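Local coordinates for protein beta-catenin homolog sys-1 (PDB 3C2G) that acts as a beta-catenin in Wnt asymmetry signalling, directly binding the TCF factor POP-1 and activating or repressing target genes according to upstream Wnt signals, at residues E436-S448 with V485-I498. Numbering follows the deposited sequence.
Sequences EIDILKKLMSCLS and VIDENRKENLIGHI
V485 meets helix 437-448 with both methyls: CG2 lies 3.7 Å from I437 CG2 and also packs on L440 CD1, while CG1 rests against the aliphatic stem of K441. Two residues on, D487 works inside its own loop. Its OD2 accepts from R490 N, an Asx motif, and OD1 takes E492 N nearly along the C-O axis (3.1 Å) plus a weak bond from H497 NE2, so one carboxylate serves the turn firmly and reaches the histidine edge only weakly. R490 lays CD 3.2 Å from S448 OG and has S448 CB over one guanidinium face; its NE and NH2 both hold E492 OE1, within 1° of the guanidinium plane. With an alanine here, the E492 carboxylate would probably lose its ion-pair partner and S448 the cover of the arginine. N493 occupies the N-cap position before helix 494-507, its ND2 bonded to L483 O. The first turn, 494-498, runs at 28° to helix 437-448, the axes 8.8 Å apart at closest approach, so the contact joins two helices of the armadillo domain; from helix 457-472, F468 touches L440 and L465 touches I498. L494 receives the selenomethionine M444, whose chain bends at chi3 (53°) and sets CE 3.8 Å from L494 CB. H497 is held from several sides: M444 CB sits over one ring face, 4.1 Å from the centroid, a CH-pi contact offset toward the rim, with SE oblique to the ring. In the ring plane, ND1 shares a 2.8 Å hydrogen bond with S448 OG. I498 CD1 meets L447 CD2 at 4.0 Å, the two side chains roughly parallel.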
loop_
_atom_site.group_PDB
_atom_site.type_symbol
_atom_site.label_atom_id
_atom_site.label_comp_id
_atom_site.label_asym_id
_atom_site.label_seq_id
_atom_site.Cartn_x
_atom_site.Cartn_y
_atom_site.Cartn_z
ATOM N N GLU A 436 -16.836 15.765 24.037
ATOM C CA GLU A 436 -16.273 15.667 25.389
ATOM C C GLU A 436 -14.952 16.420 25.441
ATOM O O GLU A 436 -14.248 16.491 24.439
ATOM C CB GLU A 436 -16.073 14.215 25.806
ATOM C CG GLU A 436 -17.347 13.495 26.244
ATOM C CD GLU A 436 -17.103 12.040 26.618
ATOM O OE1 GLU A 436 -15.956 11.559 26.471
ATOM O OE2 GLU A 436 -18.061 11.374 27.064
ATOM N N ILE A 437 -14.602 16.977 26.601
ATOM C CA ILE A 437 -13.474 17.919 26.666
ATOM C C ILE A 437 -12.109 17.307 26.378
ATOM O O ILE A 437 -11.233 17.977 25.841
ATOM C CB ILE A 437 -13.399 18.712 27.990
ATOM C CG1 ILE A 437 -13.363 17.773 29.189
ATOM C CG2 ILE A 437 -14.542 19.696 28.084
ATOM C CD1 ILE A 437 -12.697 18.391 30.377
ATOM N N ASP A 438 -11.928 16.041 26.730
ATOM C CA ASP A 438 -10.642 15.399 26.523
ATOM C C ASP A 438 -10.269 15.276 25.044
ATOM O O ASP A 438 -9.145 15.594 24.677
ATOM C CB ASP A 438 -10.590 14.040 27.220
ATOM C CG ASP A 438 -9.160 13.547 27.453
ATOM O OD1 ASP A 438 -8.184 14.333 27.292
ATOM O OD2 ASP A 438 -9.012 12.354 27.805
ATOM N N ILE A 439 -11.199 14.839 24.199
ATOM C CA ILE A 439 -10.896 14.705 22.786
ATOM C C ILE A 439 -10.821 16.061 22.063
ATOM O O ILE A 439 -10.010 16.242 21.138
ATOM C CB ILE A 439 -11.823 13.697 22.059
ATOM C CG1 ILE A 439 -11.125 13.154 20.800
ATOM C CG2 ILE A 439 -13.181 14.317 21.742
ATOM C CD1 ILE A 439 -11.754 11.929 20.226
ATOM N N LEU A 440 -11.633 17.020 22.499
ATOM C CA LEU A 440 -11.519 18.386 21.981
ATOM C C LEU A 440 -10.127 18.942 22.236
ATOM O O LEU A 440 -9.527 19.537 21.349
ATOM C CB LEU A 440 -12.573 19.318 22.590
ATOM C CG LEU A 440 -13.999 19.236 22.032
ATOM C CD1 LEU A 440 -14.879 20.260 22.724
ATOM C CD2 LEU A 440 -14.069 19.432 20.524
ATOM N N LYS A 441 -9.619 18.751 23.449
ATOM C CA LYS A 441 -8.297 19.238 23.790
ATOM C C LYS A 441 -7.242 18.619 22.880
ATOM O O LYS A 441 -6.407 19.334 22.336
ATOM C CB LYS A 441 -7.966 18.972 25.259
ATOM C CG LYS A 441 -8.533 19.992 26.233
ATOM C CD LYS A 441 -8.167 19.613 27.668
ATOM C CE LYS A 441 -9.024 20.352 28.686
ATOM N NZ LYS A 441 -8.253 20.722 29.925
ATOM N N LYS A 442 -7.310 17.298 22.695
ATOM C CA LYS A 442 -6.367 16.573 21.860
ATOM C C LYS A 442 -6.459 16.986 20.393
ATOM O O LYS A 442 -5.430 17.146 19.718
ATOM C CB LYS A 442 -6.563 15.064 22.022
ATOM C CG LYS A 442 -6.160 14.587 23.403
ATOM C CD LYS A 442 -6.298 13.080 23.599
ATOM C CE LYS A 442 -5.439 12.655 24.793
ATOM N NZ LYS A 442 -5.318 11.182 24.909
ATOM N N LEU A 443 -7.685 17.182 19.912
ATOM C CA LEU A 443 -7.892 17.592 18.537
ATOM C C LEU A 443 -7.410 19.000 18.297
ATOM O O LEU A 443 -6.839 19.287 17.245
ATOM C CB LEU A 443 -9.350 17.441 18.104
ATOM C CG LEU A 443 -9.861 16.012 17.903
ATOM C CD1 LEU A 443 -11.221 16.033 17.254
ATOM C CD2 LEU A 443 -8.888 15.151 17.090
HETATM N N MSE A 444 -7.617 19.884 19.263
HETATM C CA MSE A 444 -7.165 21.255 19.070
HETATM C C MSE A 444 -5.659 21.361 19.215
HETATM O O MSE A 444 -5.041 22.222 18.617
HETATM C CB MSE A 444 -7.957 22.300 19.891
HETATM C CG MSE A 444 -7.934 22.164 21.404
HETATM SE SE MSE A 444 -9.152 23.450 22.339
HETATM C CE MSE A 444 -10.830 23.081 21.408
ATOM N N SER A 445 -5.056 20.454 19.970
ATOM C CA SER A 445 -3.601 20.465 20.072
ATOM C C SER A 445 -2.869 19.932 18.817
ATOM O O SER A 445 -1.782 20.397 18.523
ATOM C CB SER A 445 -3.122 19.814 21.375
ATOM O OG SER A 445 -3.029 18.409 21.255
ATOM N N CYS A 446 -3.465 19.001 18.069
ATOM C CA CYS A 446 -2.939 18.609 16.741
ATOM C C CYS A 446 -2.919 19.776 15.767
ATOM O O CYS A 446 -2.137 19.809 14.802
ATOM C CB CYS A 446 -3.802 17.536 16.089
ATOM S SG CYS A 446 -3.901 15.969 16.923
ATOM N N LEU A 447 -3.821 20.712 16.009
ATOM C CA LEU A 447 -4.082 21.805 15.106
ATOM C C LEU A 447 -2.991 22.843 15.246
ATOM O O LEU A 447 -2.674 23.552 14.285
ATOM C CB LEU A 447 -5.427 22.414 15.485
ATOM C CG LEU A 447 -6.459 22.791 14.437
ATOM C CD1 LEU A 447 -6.517 21.811 13.266
ATOM C CD2 LEU A 447 -7.797 22.899 15.130
ATOM N N SER A 448 -2.404 22.914 16.440
ATOM C CA SER A 448 -1.470 23.993 16.774
ATOM C C SER A 448 -0.080 23.584 17.297
ATOM O O SER A 448 0.737 24.454 17.570
ATOM C CB SER A 448 -2.125 24.941 17.780
ATOM O OG SER A 448 -2.114 24.366 19.076
ATOM N N VAL A 485 -13.726 25.301 26.152
ATOM C CA VAL A 485 -12.624 24.377 26.363
ATOM C C VAL A 485 -11.296 25.069 26.049
ATOM O O VAL A 485 -11.100 25.604 24.955
ATOM C CB VAL A 485 -12.789 23.084 25.532
ATOM C CG1 VAL A 485 -11.728 22.064 25.907
ATOM C CG2 VAL A 485 -14.184 22.501 25.737
ATOM N N ILE A 486 -10.407 25.049 27.037
ATOM C CA ILE A 486 -9.116 25.711 26.978
ATOM C C ILE A 486 -8.049 24.641 27.169
ATOM O O ILE A 486 -8.155 23.822 28.077
ATOM C CB ILE A 486 -9.006 26.755 28.122
ATOM C CG1 ILE A 486 -10.210 27.711 28.124
ATOM C CG2 ILE A 486 -7.684 27.508 28.084
ATOM C CD1 ILE A 486 -10.324 28.623 26.909
ATOM N N ASP A 487 -7.026 24.625 26.326
ATOM C CA ASP A 487 -5.975 23.616 26.479
ATOM C C ASP A 487 -4.933 24.039 27.520
ATOM O O ASP A 487 -4.700 25.230 27.727
ATOM C CB ASP A 487 -5.298 23.314 25.146
ATOM C CG ASP A 487 -4.333 24.396 24.735
ATOM O OD1 ASP A 487 -4.780 25.551 24.566
ATOM O OD2 ASP A 487 -3.123 24.091 24.593
ATOM N N GLU A 488 -4.310 23.048 28.154
ATOM C CA GLU A 488 -3.276 23.269 29.174
ATOM C C GLU A 488 -2.011 23.924 28.615
ATOM O O GLU A 488 -1.396 24.757 29.278
ATOM C CB GLU A 488 -2.910 21.945 29.868
ATOM N N ASN A 489 -1.638 23.556 27.391
ATOM C CA ASN A 489 -0.376 24.002 26.802
ATOM C C ASN A 489 -0.341 25.475 26.363
ATOM O O ASN A 489 0.568 26.208 26.738
ATOM C CB ASN A 489 0.033 23.056 25.658
ATOM C CG ASN A 489 1.426 23.359 25.098
ATOM O OD1 ASN A 489 1.648 24.396 24.468
ATOM N ND2 ASN A 489 2.363 22.432 25.307
ATOM N N ARG A 490 -1.325 25.908 25.576
ATOM C CA ARG A 490 -1.329 27.269 25.020
ATOM C C ARG A 490 -2.308 28.239 25.687
ATOM O O ARG A 490 -2.284 29.434 25.388
ATOM C CB ARG A 490 -1.621 27.233 23.521
ATOM C CG ARG A 490 -0.493 26.703 22.655
ATOM C CD ARG A 490 -0.985 26.488 21.238
ATOM N NE ARG A 490 -1.333 27.752 20.587
ATOM C CZ ARG A 490 -0.504 28.424 19.794
ATOM N NH1 ARG A 490 0.712 27.942 19.553
ATOM N NH2 ARG A 490 -0.887 29.574 19.241
ATOM N N LYS A 491 -3.169 27.738 26.570
ATOM C CA LYS A 491 -4.179 28.583 27.229
ATOM C C LYS A 491 -5.140 29.235 26.228
ATOM O O LYS A 491 -5.636 30.337 26.466
ATOM C CB LYS A 491 -3.512 29.688 28.073
ATOM C CG LYS A 491 -3.131 29.295 29.492
ATOM C CD LYS A 491 -1.725 28.725 29.578
ATOM C CE LYS A 491 -1.455 28.145 30.967
ATOM N NZ LYS A 491 -2.530 27.188 31.390
ATOM N N GLU A 492 -5.380 28.563 25.106
ATOM C CA GLU A 492 -6.237 29.094 24.047
ATOM C C GLU A 492 -7.438 28.201 23.856
ATOM O O GLU A 492 -7.379 27.007 24.135
ATOM C CB GLU A 492 -5.463 29.215 22.730
ATOM C CG GLU A 492 -4.697 30.511 22.591
ATOM C CD GLU A 492 -3.698 30.510 21.442
ATOM O OE1 GLU A 492 -3.791 29.641 20.541
ATOM O OE2 GLU A 492 -2.802 31.389 21.442
ATOM N N ASN A 493 -8.537 28.789 23.399
ATOM C CA ASN A 493 -9.687 28.003 22.994
ATOM C C ASN A 493 -9.659 27.720 21.489
ATOM O O ASN A 493 -8.745 28.156 20.783
ATOM C CB ASN A 493 -10.994 28.671 23.443
ATOM C CG ASN A 493 -11.431 29.804 22.534
ATOM O OD1 ASN A 493 -10.623 30.441 21.846
ATOM N ND2 ASN A 493 -12.729 30.062 22.529
ATOM N N LEU A 494 -10.667 27.000 21.009
ATOM C CA LEU A 494 -10.716 26.550 19.623
ATOM C C LEU A 494 -10.321 27.627 18.617
ATOM O O LEU A 494 -9.534 27.356 17.707
ATOM C CB LEU A 494 -12.091 25.954 19.285
ATOM C CG LEU A 494 -12.216 25.240 17.931
ATOM C CD1 LEU A 494 -11.184 24.105 17.768
ATOM C CD2 LEU A 494 -13.632 24.717 17.704
ATOM N N ILE A 495 -10.839 28.844 18.785
ATOM C CA ILE A 495 -10.510 29.938 17.859
ATOM C C ILE A 495 -8.994 30.151 17.760
ATOM O O ILE A 495 -8.456 30.259 16.666
ATOM C CB ILE A 495 -11.188 31.303 18.220
ATOM C CG1 ILE A 495 -12.664 31.154 18.617
ATOM C CG2 ILE A 495 -11.039 32.285 17.072
ATOM C CD1 ILE A 495 -13.532 30.444 17.599
ATOM N N GLY A 496 -8.325 30.216 18.909
ATOM C CA GLY A 496 -6.869 30.380 18.969
ATOM C C GLY A 496 -6.134 29.282 18.217
ATOM O O GLY A 496 -5.184 29.551 17.474
ATOM N N HIS A 497 -6.587 28.048 18.397
ATOM C CA HIS A 497 -6.031 26.910 17.677
ATOM C C HIS A 497 -6.312 26.909 16.168
ATOM O O HIS A 497 -5.419 26.580 15.389
ATOM C CB HIS A 497 -6.441 25.594 18.344
ATOM C CG HIS A 497 -5.938 25.469 19.746
ATOM N ND1 HIS A 497 -4.650 25.080 20.041
ATOM C CD2 HIS A 497 -6.536 25.721 20.937
ATOM C CE1 HIS A 497 -4.481 25.074 21.352
ATOM N NE2 HIS A 497 -5.612 25.456 21.918
ATOM N N ILE A 498 -7.523 27.282 15.756
ATOM C CA ILE A 498 -7.831 27.408 14.334
ATOM C C ILE A 498 -6.860 28.418 13.732
ATOM O O ILE A 498 -6.285 28.181 12.661
ATOM C CB ILE A 498 -9.269 27.945 14.053
ATOM C CG1 ILE A 498 -10.378 27.157 14.773
ATOM C CG2 ILE A 498 -9.530 28.079 12.571
ATOM C CD1 ILE A 498 -10.488 25.732 14.434
#